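Local coordinates for CELL WALL surface anchor family protein (PDB 2WW8) that probably serves as the tip adhesin of the pneumococcal pilus, attaching the bacterium to host cells through a metal-bearing, integrin-like domain, at residues V227-D232 with F383-G388; D533-G538 with P563-N568; N268-V273 with V332-K337. All blocks are in the same frame, centred on the assembly; numbering follows the deposited sequence.

Contact 1 of 3, residues V227-D232 with F383-G388. With MG (magnesium ion), chain B.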
loop_
_atom_site.group_PDB
_atom_site.type_symbol
_atom_site.label_atom_id
_atom_site.label_comp_id
_atom_site.label_asym_id
_atom_site.label_seq_id
_atom_site.Cartn_x
_atom_site.Cartn_y
_atom_site.Cartn_z
ATOM N N VAL A 227 27.042 -8.163 20.579
ATOM C CA VAL A 227 26.171 -8.229 21.735
ATOM C C VAL A 227 25.741 -9.676 22.022
ATOM O O VAL A 227 25.277 -10.371 21.135
ATOM C CB VAL A 227 24.887 -7.373 21.523
ATOM C CG1 VAL A 227 24.076 -7.388 22.787
ATOM C CG2 VAL A 227 25.250 -5.896 21.085
ATOM N N VAL A 228 25.883 -10.114 23.275
ATOM C CA VAL A 228 25.251 -11.378 23.671
ATOM C C VAL A 228 24.070 -11.055 24.624
ATOM O O VAL A 228 24.188 -10.255 25.564
ATOM C CB VAL A 228 26.237 -12.264 24.447
ATOM C CG1 VAL A 228 25.510 -13.587 24.928
ATOM C CG2 VAL A 228 27.511 -12.582 23.538
ATOM N N ILE A 229 22.930 -11.672 24.369
ATOM C CA ILE A 229 21.791 -11.550 25.332
ATOM C C ILE A 229 21.685 -12.832 26.141
ATOM O O ILE A 229 21.640 -13.908 25.536
ATOM C CB ILE A 229 20.494 -11.307 24.597
ATOM C CG1 ILE A 229 20.617 -9.967 23.907
ATOM C CG2 ILE A 229 19.266 -11.395 25.551
ATOM C CD1 ILE A 229 19.455 -9.626 23.007
ATOM N N LEU A 230 21.701 -12.733 27.465
ATOM C CA LEU A 230 21.555 -13.932 28.284
ATOM C C LEU A 230 20.168 -13.879 28.881
ATOM O O LEU A 230 19.802 -12.868 29.457
ATOM C CB LEU A 230 22.460 -13.917 29.522
ATOM C CG LEU A 230 23.975 -13.919 29.328
ATOM C CD1 LEU A 230 24.701 -13.916 30.670
ATOM C CD2 LEU A 230 24.288 -15.215 28.576
ATOM N N LEU A 231 19.407 -14.955 28.752
ATOM C CA LEU A 231 18.011 -14.859 29.120
ATOM C C LEU A 231 17.643 -16.055 30.041
ATOM O O LEU A 231 17.748 -17.217 29.623
ATOM C CB LEU A 231 17.178 -14.918 27.846
ATOM C CG LEU A 231 15.645 -15.006 28.068
ATOM C CD1 LEU A 231 15.110 -13.820 28.890
ATOM C CD2 LEU A 231 14.897 -15.084 26.663
ATOM N N ASP A 232 17.287 -15.744 31.278
ATOM C CA ASP A 232 16.835 -16.728 32.281
ATOM C C ASP A 232 15.511 -17.372 31.845
ATOM O O ASP A 232 14.509 -16.696 31.552
ATOM C CB ASP A 232 16.822 -15.966 33.644
ATOM C CG ASP A 232 16.345 -16.777 34.858
ATOM O OD1 ASP A 232 15.693 -17.839 34.717
ATOM O OD2 ASP A 232 16.666 -16.251 35.961
ATOM N N PHE A 383 23.667 -8.085 27.590
ATOM C CA PHE A 383 22.391 -7.800 28.279
ATOM C C PHE A 383 21.915 -9.109 28.978
ATOM O O PHE A 383 21.669 -10.116 28.337
ATOM C CB PHE A 383 21.328 -7.334 27.251
ATOM C CG PHE A 383 21.541 -5.953 26.725
ATOM C CD1 PHE A 383 21.028 -4.859 27.405
ATOM C CD2 PHE A 383 22.235 -5.754 25.515
ATOM C CE1 PHE A 383 21.222 -3.562 26.880
ATOM C CE2 PHE A 383 22.416 -4.491 25.005
ATOM C CZ PHE A 383 21.913 -3.386 25.671
ATOM N N HIS A 384 21.796 -9.082 30.285
ATOM C CA HIS A 384 21.415 -10.265 31.010
ATOM C C HIS A 384 20.055 -9.984 31.683
ATOM O O HIS A 384 19.902 -9.052 32.513
ATOM C CB HIS A 384 22.435 -10.437 32.103
ATOM C CG HIS A 384 22.217 -11.674 32.933
ATOM N ND1 HIS A 384 23.018 -11.978 34.009
ATOM C CD2 HIS A 384 21.367 -12.718 32.791
ATOM C CE1 HIS A 384 22.615 -13.123 34.545
ATOM N NE2 HIS A 384 21.611 -13.586 33.827
ATOM N N ILE A 385 19.083 -10.806 31.332
ATOM C CA ILE A 385 17.754 -10.676 31.895
ATOM C C ILE A 385 17.589 -11.885 32.830
ATOM O O ILE A 385 17.683 -13.057 32.404
ATOM C CB ILE A 385 16.669 -10.704 30.806
ATOM C CG1 ILE A 385 16.796 -9.461 29.924
ATOM C CG2 ILE A 385 15.223 -10.840 31.401
ATOM C CD1 ILE A 385 16.300 -9.741 28.478
ATOM N N THR A 386 17.308 -11.607 34.099
ATOM C CA THR A 386 17.126 -12.754 34.996
ATOM C C THR A 386 16.026 -12.477 36.035
ATOM O O THR A 386 15.765 -11.291 36.341
ATOM C CB THR A 386 18.483 -13.090 35.668
ATOM O OG1 THR A 386 18.294 -14.032 36.725
ATOM C CG2 THR A 386 19.186 -11.863 36.184
ATOM N N ASP A 387 15.443 -13.543 36.608
ATOM C CA ASP A 387 14.486 -13.308 37.714
ATOM C C ASP A 387 14.954 -13.999 38.999
ATOM O O ASP A 387 14.154 -14.270 39.883
ATOM C CB ASP A 387 13.061 -13.703 37.343
ATOM C CG ASP A 387 12.851 -15.200 37.449
ATOM O OD1 ASP A 387 13.827 -15.977 37.449
ATOM O OD2 ASP A 387 11.692 -15.639 37.431
ATOM N N GLY A 388 16.234 -14.306 39.123
ATOM C CA GLY A 388 16.668 -14.913 40.388
ATOM C C GLY A 388 18.159 -15.064 40.595
ATOM O O GLY A 388 18.956 -15.111 39.656
HETATM MG MG MG B . 14.169 -17.945 38.342
HETATM O O HOH W 1 16.214 -17.579 38.170
HETATM O O HOH W 2 13.771 -16.981 40.161
HETATM O O HOH W 3 14.217 -19.658 39.431
#

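Contact 2 of 3, residues D533-G538 with P563-N568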
loop_
_atom_site.group_PDB
_atom_site.type_symbol
_atom_site.label_atom_id
_atom_site.label_comp_id
_atom_site.label_asym_id
_atom_site.label_seq_id
_atom_site.Cartn_x
_atom_site.Cartn_y
_atom_site.Cartn_z
ATOM N N ASP A 533 30.722 -3.981 28.268
ATOM C CA ASP A 533 29.538 -3.410 28.935
ATOM C C ASP A 533 28.624 -4.589 29.329
ATOM O O ASP A 533 28.132 -5.357 28.512
ATOM C CB ASP A 533 28.773 -2.426 28.040
ATOM C CG ASP A 533 29.624 -1.234 27.660
ATOM O OD1 ASP A 533 29.690 -0.310 28.496
ATOM O OD2 ASP A 533 30.226 -1.216 26.549
ATOM N N VAL A 534 28.279 -4.686 30.601
ATOM C CA VAL A 534 27.403 -5.780 31.071
ATOM C C VAL A 534 26.274 -5.090 31.837
ATOM O O VAL A 534 26.548 -4.454 32.881
ATOM C CB VAL A 534 28.158 -6.722 32.037
ATOM C CG1 VAL A 534 27.241 -7.890 32.424
ATOM C CG2 VAL A 534 29.443 -7.254 31.345
ATOM N N PHE A 535 25.064 -5.273 31.322
ATOM C CA PHE A 535 23.803 -4.731 31.867
ATOM C C PHE A 535 22.929 -5.893 32.378
ATOM O O PHE A 535 22.823 -6.906 31.698
ATOM C CB PHE A 535 23.028 -4.078 30.721
ATOM C CG PHE A 535 23.753 -2.929 30.095
ATOM C CD1 PHE A 535 23.953 -1.752 30.812
ATOM C CD2 PHE A 535 24.234 -3.024 28.785
ATOM C CE1 PHE A 535 24.617 -0.630 30.248
ATOM C CE2 PHE A 535 24.910 -1.878 28.200
ATOM C CZ PHE A 535 25.132 -0.710 28.947
ATOM N N THR A 536 22.336 -5.755 33.555
ATOM C CA THR A 536 21.525 -6.784 34.171
ATOM C C THR A 536 20.169 -6.148 34.479
ATOM O O THR A 536 20.037 -5.108 35.181
ATOM C CB THR A 536 22.191 -7.306 35.463
ATOM O OG1 THR A 536 23.535 -7.711 35.125
ATOM C CG2 THR A 536 21.457 -8.555 36.029
ATOM N N VAL A 537 19.146 -6.753 33.903
ATOM C CA VAL A 537 17.756 -6.372 34.217
ATOM C C VAL A 537 17.182 -7.545 35.019
ATOM O O VAL A 537 17.030 -8.651 34.453
ATOM C CB VAL A 537 16.961 -6.088 32.920
ATOM C CG1 VAL A 537 15.473 -5.838 33.160
ATOM C CG2 VAL A 537 17.526 -4.821 32.212
ATOM N N GLY A 538 16.975 -7.326 36.318
ATOM C CA GLY A 538 16.299 -8.291 37.197
ATOM C C GLY A 538 14.780 -8.146 37.148
ATOM O O GLY A 538 14.209 -7.051 36.952
ATOM N N PRO A 563 27.698 -0.692 39.289
ATOM C CA PRO A 563 26.453 -0.972 40.064
ATOM C C PRO A 563 25.179 -0.391 39.438
ATOM O O PRO A 563 24.168 -1.096 39.439
ATOM C CB PRO A 563 26.747 -0.469 41.518
ATOM C CG PRO A 563 28.289 -0.213 41.556
ATOM C CD PRO A 563 28.838 -0.216 40.100
ATOM N N GLU A 564 25.238 0.778 38.804
ATOM C CA GLU A 564 24.168 1.435 38.051
ATOM C C GLU A 564 23.693 0.598 36.875
ATOM O O GLU A 564 22.627 0.886 36.286
ATOM C CB GLU A 564 24.725 2.744 37.445
ATOM C CG GLU A 564 25.179 3.662 38.565
ATOM C CD GLU A 564 26.596 3.415 39.131
ATOM O OE1 GLU A 564 27.317 2.509 38.681
ATOM O OE2 GLU A 564 27.001 4.151 40.076
ATOM N N ASN A 565 24.478 -0.401 36.506
ATOM C CA ASN A 565 24.165 -1.240 35.323
ATOM C C ASN A 565 23.274 -2.451 35.661
ATOM O O ASN A 565 22.899 -3.227 34.772
ATOM C CB ASN A 565 25.439 -1.737 34.624
ATOM C CG ASN A 565 25.973 -0.734 33.627
ATOM O OD1 ASN A 565 25.481 0.397 33.504
ATOM N ND2 ASN A 565 27.001 -1.155 32.921
ATOM N N TYR A 566 22.875 -2.563 36.932
ATOM C CA TYR A 566 21.774 -3.456 37.329
ATOM C C TYR A 566 20.522 -2.649 37.714
ATOM O O TYR A 566 20.614 -1.718 38.511
ATOM C CB TYR A 566 22.185 -4.230 38.588
ATOM C CG TYR A 566 21.023 -4.974 39.260
ATOM C CD1 TYR A 566 20.319 -5.964 38.552
ATOM C CD2 TYR A 566 20.638 -4.678 40.565
ATOM C CE1 TYR A 566 19.298 -6.667 39.140
ATOM C CE2 TYR A 566 19.580 -5.396 41.198
ATOM C CZ TYR A 566 18.913 -6.349 40.452
ATOM O OH TYR A 566 17.891 -7.115 40.994
ATOM N N THR A 567 19.362 -3.019 37.191
ATOM C CA THR A 567 18.090 -2.510 37.677
ATOM C C THR A 567 17.138 -3.675 37.891
ATOM O O THR A 567 17.036 -4.557 37.013
ATOM C CB THR A 567 17.438 -1.529 36.689
ATOM O OG1 THR A 567 18.351 -0.447 36.492
ATOM C CG2 THR A 567 16.142 -0.937 37.235
ATOM N N ASN A 568 16.444 -3.623 39.022
ATOM C CA ASN A 568 15.383 -4.575 39.323
ATOM C C ASN A 568 14.048 -4.016 38.855
ATOM O O ASN A 568 13.648 -2.971 39.293
ATOM C CB ASN A 568 15.324 -4.917 40.811
ATOM C CG ASN A 568 14.415 -6.123 41.087
ATOM O OD1 ASN A 568 14.489 -7.106 40.385
ATOM N ND2 ASN A 568 13.543 -6.027 42.101
HETATM O O HOH W 4 28.203 0.534 30.634
#

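Contact 3 of 3, residues N268-V273 with V332-K337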
loop_
_atom_site.group_PDB
_atom_site.type_symbol
_atom_site.label_atom_id
_atom_site.label_comp_id
_atom_site.label_asym_id
_atom_site.label_seq_id
_atom_site.Cartn_x
_atom_site.Cartn_y
_atom_site.Cartn_z
ATOM N N ASN A 268 25.987 -4.395 13.349
ATOM C CA ASN A 268 26.010 -4.840 14.733
ATOM C C ASN A 268 25.762 -6.338 14.640
ATOM O O ASN A 268 25.231 -6.777 13.649
ATOM C CB ASN A 268 24.920 -4.139 15.547
ATOM C CG ASN A 268 25.224 -2.665 15.800
ATOM O OD1 ASN A 268 26.364 -2.213 15.698
ATOM N ND2 ASN A 268 24.211 -1.929 16.224
ATOM N N ARG A 269 26.202 -7.121 15.623
ATOM C CA ARG A 269 25.937 -8.542 15.578
ATOM C C ARG A 269 25.370 -8.950 16.937
ATOM O O ARG A 269 25.692 -8.311 17.938
ATOM C CB ARG A 269 27.219 -9.329 15.278
ATOM C CG ARG A 269 27.683 -9.298 13.808
ATOM C CD ARG A 269 29.217 -9.412 13.920
ATOM N NE ARG A 269 29.670 -10.779 13.860
ATOM C CZ ARG A 269 30.701 -11.315 14.515
ATOM N NH1 ARG A 269 31.462 -10.680 15.381
ATOM N NH2 ARG A 269 30.985 -12.587 14.297
ATOM N N VAL A 270 24.531 -9.992 16.972
ATOM C CA VAL A 270 23.884 -10.476 18.201
ATOM C C VAL A 270 23.941 -12.010 18.290
ATOM O O VAL A 270 23.910 -12.711 17.248
ATOM C CB VAL A 270 22.376 -10.012 18.273
ATOM C CG1 VAL A 270 22.308 -8.541 18.528
ATOM C CG2 VAL A 270 21.563 -10.386 17.043
ATOM N N ALA A 271 23.968 -12.512 19.513
ATOM C CA ALA A 271 23.832 -13.932 19.809
ATOM C C ALA A 271 22.908 -14.015 21.033
ATOM O O ALA A 271 22.688 -13.019 21.689
ATOM C CB ALA A 271 25.217 -14.471 20.179
ATOM N N LEU A 272 22.404 -15.204 21.372
ATOM C CA LEU A 272 21.336 -15.403 22.351
ATOM C C LEU A 272 21.693 -16.665 23.121
ATOM O O LEU A 272 21.974 -17.737 22.538
ATOM C CB LEU A 272 19.976 -15.564 21.633
ATOM C CG LEU A 272 18.842 -16.131 22.534
ATOM C CD1 LEU A 272 18.468 -15.094 23.628
ATOM C CD2 LEU A 272 17.646 -16.527 21.610
ATOM N N VAL A 273 21.748 -16.516 24.441
ATOM C CA VAL A 273 21.988 -17.654 25.312
ATOM C C VAL A 273 20.802 -17.717 26.276
ATOM O O VAL A 273 20.639 -16.822 27.125
ATOM C CB VAL A 273 23.299 -17.531 26.108
ATOM C CG1 VAL A 273 23.501 -18.724 27.114
ATOM C CG2 VAL A 273 24.556 -17.411 25.146
ATOM N N VAL A 332 16.148 -13.523 11.961
ATOM C CA VAL A 332 14.790 -14.073 11.998
ATOM C C VAL A 332 14.718 -15.404 12.787
ATOM O O VAL A 332 13.803 -15.654 13.555
ATOM C CB VAL A 332 14.153 -14.236 10.600
ATOM C CG1 VAL A 332 12.804 -15.071 10.656
ATOM C CG2 VAL A 332 13.926 -12.857 9.965
ATOM N N GLU A 333 15.714 -16.248 12.556
ATOM C CA GLU A 333 15.765 -17.554 13.153
ATOM C C GLU A 333 16.063 -17.397 14.637
ATOM O O GLU A 333 15.398 -18.004 15.465
ATOM C CB GLU A 333 16.816 -18.357 12.388
ATOM C CG GLU A 333 16.871 -19.798 12.839
ATOM C CD GLU A 333 17.985 -20.588 12.144
ATOM O OE1 GLU A 333 18.588 -20.103 11.144
ATOM O OE2 GLU A 333 18.258 -21.694 12.673
ATOM N N LEU A 334 17.007 -16.519 14.977
ATOM C CA LEU A 334 17.350 -16.248 16.367
ATOM C C LEU A 334 16.138 -15.719 17.162
ATOM O O LEU A 334 15.840 -16.187 18.274
ATOM C CB LEU A 334 18.593 -15.359 16.406
ATOM C CG LEU A 334 19.166 -14.784 17.708
ATOM C CD1 LEU A 334 20.550 -14.109 17.492
ATOM C CD2 LEU A 334 18.190 -13.766 18.323
ATOM N N LYS A 335 15.431 -14.734 16.613
ATOM C CA LYS A 335 14.259 -14.209 17.319
ATOM C C LYS A 335 13.203 -15.309 17.473
ATOM O O LYS A 335 12.519 -15.295 18.467
ATOM C CB LYS A 335 13.614 -13.046 16.541
ATOM C CG LYS A 335 14.402 -11.705 16.633
ATOM C CD LYS A 335 13.834 -10.755 15.639
ATOM C CE LYS A 335 12.558 -10.202 16.068
ATOM N NZ LYS A 335 12.043 -9.387 14.922
ATOM N N ASN A 336 13.006 -16.229 16.524
ATOM C CA ASN A 336 12.085 -17.374 16.718
ATOM C C ASN A 336 12.524 -18.392 17.769
ATOM O O ASN A 336 11.740 -19.273 18.159
ATOM C CB ASN A 336 11.871 -18.161 15.422
ATOM C CG ASN A 336 10.990 -17.410 14.417
ATOM O OD1 ASN A 336 10.149 -16.601 14.814
ATOM N ND2 ASN A 336 11.185 -17.651 13.125
ATOM N N LYS A 337 13.780 -18.314 18.189
ATOM C CA LYS A 337 14.290 -19.202 19.243
ATOM C C LYS A 337 14.117 -18.617 20.614
ATOM O O LYS A 337 14.243 -19.352 21.620
ATOM C CB LYS A 337 15.779 -19.515 19.017
ATOM C CG LYS A 337 15.730 -20.570 17.894
ATOM C CD LYS A 337 17.079 -20.981 17.443
ATOM C CE LYS A 337 17.425 -22.267 18.160
ATOM N NZ LYS A 337 18.880 -22.577 17.831
#

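Contact 1 of 3, residues V227-D232 with F383-G388
Asp232 meets Thr386 and Asp387 at the magnesium site of an integrin I-like (von Willebrand factor A) domain, a metal-ion-dependent adhesion site. The site lies at the C-terminal ends of two parallel strands. Asp232 opens the DxSxS sequence, whose Ser234 and Ser236 bind the metal. Asp387 OD1 binds it directly at 2.2 Å, and three waters complete six ligands.

Asp232 works from the second shell. Its CG is anti to the backbone N (chi1 178°), which carries the carboxylate toward the neighbouring strand. There OD2 receives Thr386 OG1 on its anti lone pair at 2.9 Å. Asp387 N reaches the same OD2 from above the carboxylate plane at 3.0 Å. Metal-bound water 1 donates to Asp232 OD2 at 2.6 Å, while Asp232 OD1 bonds to Ser234. The carboxylate planes of Asp232 and Asp387 are turned 88° to each other. Arg247 forms a salt bridge to Asp387 OD2.

Behind the site, Leu230 N bonds to Phe383 O, and Ile385 N to Leu230 O. Leu230 CD1 sits over the centre of one His384 ring face, a CH-pi contact 4.1 Å from the centroid. On the other side of the sheet, Val227 CG1 touches the Phe383 edge at CD2, 3.7 Å away.

Asp387 is the one carboxylate in the first shell. This probably keeps the magnesium electrophilic, consistent with acidic-ligand binding at such sites.

Contact 2 of 3, residues D533-G538 with P563-N568
The Phe535 ring and the Asn565 amide meet at a slant, their planes 49° apart. Phe535 CE1 lies 3.5 Å from Asn565 OD1, and CD1 lies near the amide carbon CG. The same ring stacks on Tyr582 and also meets the ring of Phe383. Tyr566 carries the second flat group. Asn568 N lies over one face of its ring, toward the rim. Thr536 CG2 is 3.8 Å from Tyr566 CD1. CG of Tyr566 is anti to the backbone N (chi1 168°), which brings the ring alongside the Thr536-Gly538 backbone, with Tyr566 CE1 3.7 Å from Gly538 N.

The two strands run parallel and are joined through helix 549-558 in a beta-alpha-beta crossover whose two strands belong to the central sheet of a von Willebrand factor A-like domain. A short 3-10 turn at 563-565 leads into the second strand. Its last residue already pairs, for Thr536 N bonds to Asn565 O at 2.9 Å with an angle of 171°. Thr567 N then bonds to Thr536 O, and Gly538 N to Thr567 O.

Asn565 ND2 makes a weak bond to Val534 O at 3.3 Å and another weak one to Ser561. It also donates to water 4, which in turn donates to Asp533 OD1 at 2.7 Å. The hydroxyls of Thr536 and Thr567 bond elsewhere, to Ser560 and Tyr582. Asn568 OD1 accepts from Ile541 N; it also touches the carbonyl carbon of Gly538 at 3.4 Å, a contact without a hydrogen bond.

Contact 3 of 3, residues N268-V273 with V332-K337
Strand 269-273 and helix 332-337 run in roughly the same direction, with their axes 27° apart and 9.2 Å from each other at closest approach. The nearest pair of CA atoms, Leu272 and Leu334, lies 7.2 Å apart. This is helix-on-sheet packing against the outermost strand 269-275 of the parallel sheet.

Leu334 carries most of the contact. Its chain is fully extended, with CG anti to the backbone N (chi1 175°) and CD1 anti to CA (chi2 171°). This drives CD1 onto the strand backbone, 3.6 Å from Val270 O and 4.0 Å from Ala271 CA. Nearer the helix, Leu334 CG lies 4.1 Å from Leu272 CB. Leu272 answers from the strand: its CD2 branch reaches 3.8 Å from Leu334 O and also comes within 4.2 Å of the backbone C of Lys337.

Helix 247-263 covers another side of the group, with Ile259 against Leu334 and Ile262 against Val270. Lys337 leads its amine away to Asp318 and Ser320, while Lys335 forms a salt bridge with Asp260.

The contact is van der Waals in kind, part of it methyls against carbonyl oxygens, without hydrogen bonds or salt bridges. Burial of the leucines probably supplies the adhesion between these segments.

How the contacts relate
All three contacts reach one five-stranded parallel sheet, ordered 269-275, 225-232, 379-386, 533-539, 566-569. Contact 1 joins two of its inner strands, contact 2 closes one edge, and contact 3 packs a helix on the other. Contacts 1 and 2 have centres 10 Å apart; between neighbouring strands, His384 N and Phe535 O, 2.8 Å apart, probably form a hydrogen bond. Contacts 1 and 3, with centres 13 Å apart, are probably bonded likewise through Leu231 N and Val273 O (2.8 Å). Contacts 2 and 3 do not touch. Contact 1 holds the magnesium ligand Asp387; the CA of Gly538 in contact 2 lies about 10 Å from the magnesium. Contact 3 is nested within the loop contact 1 closes.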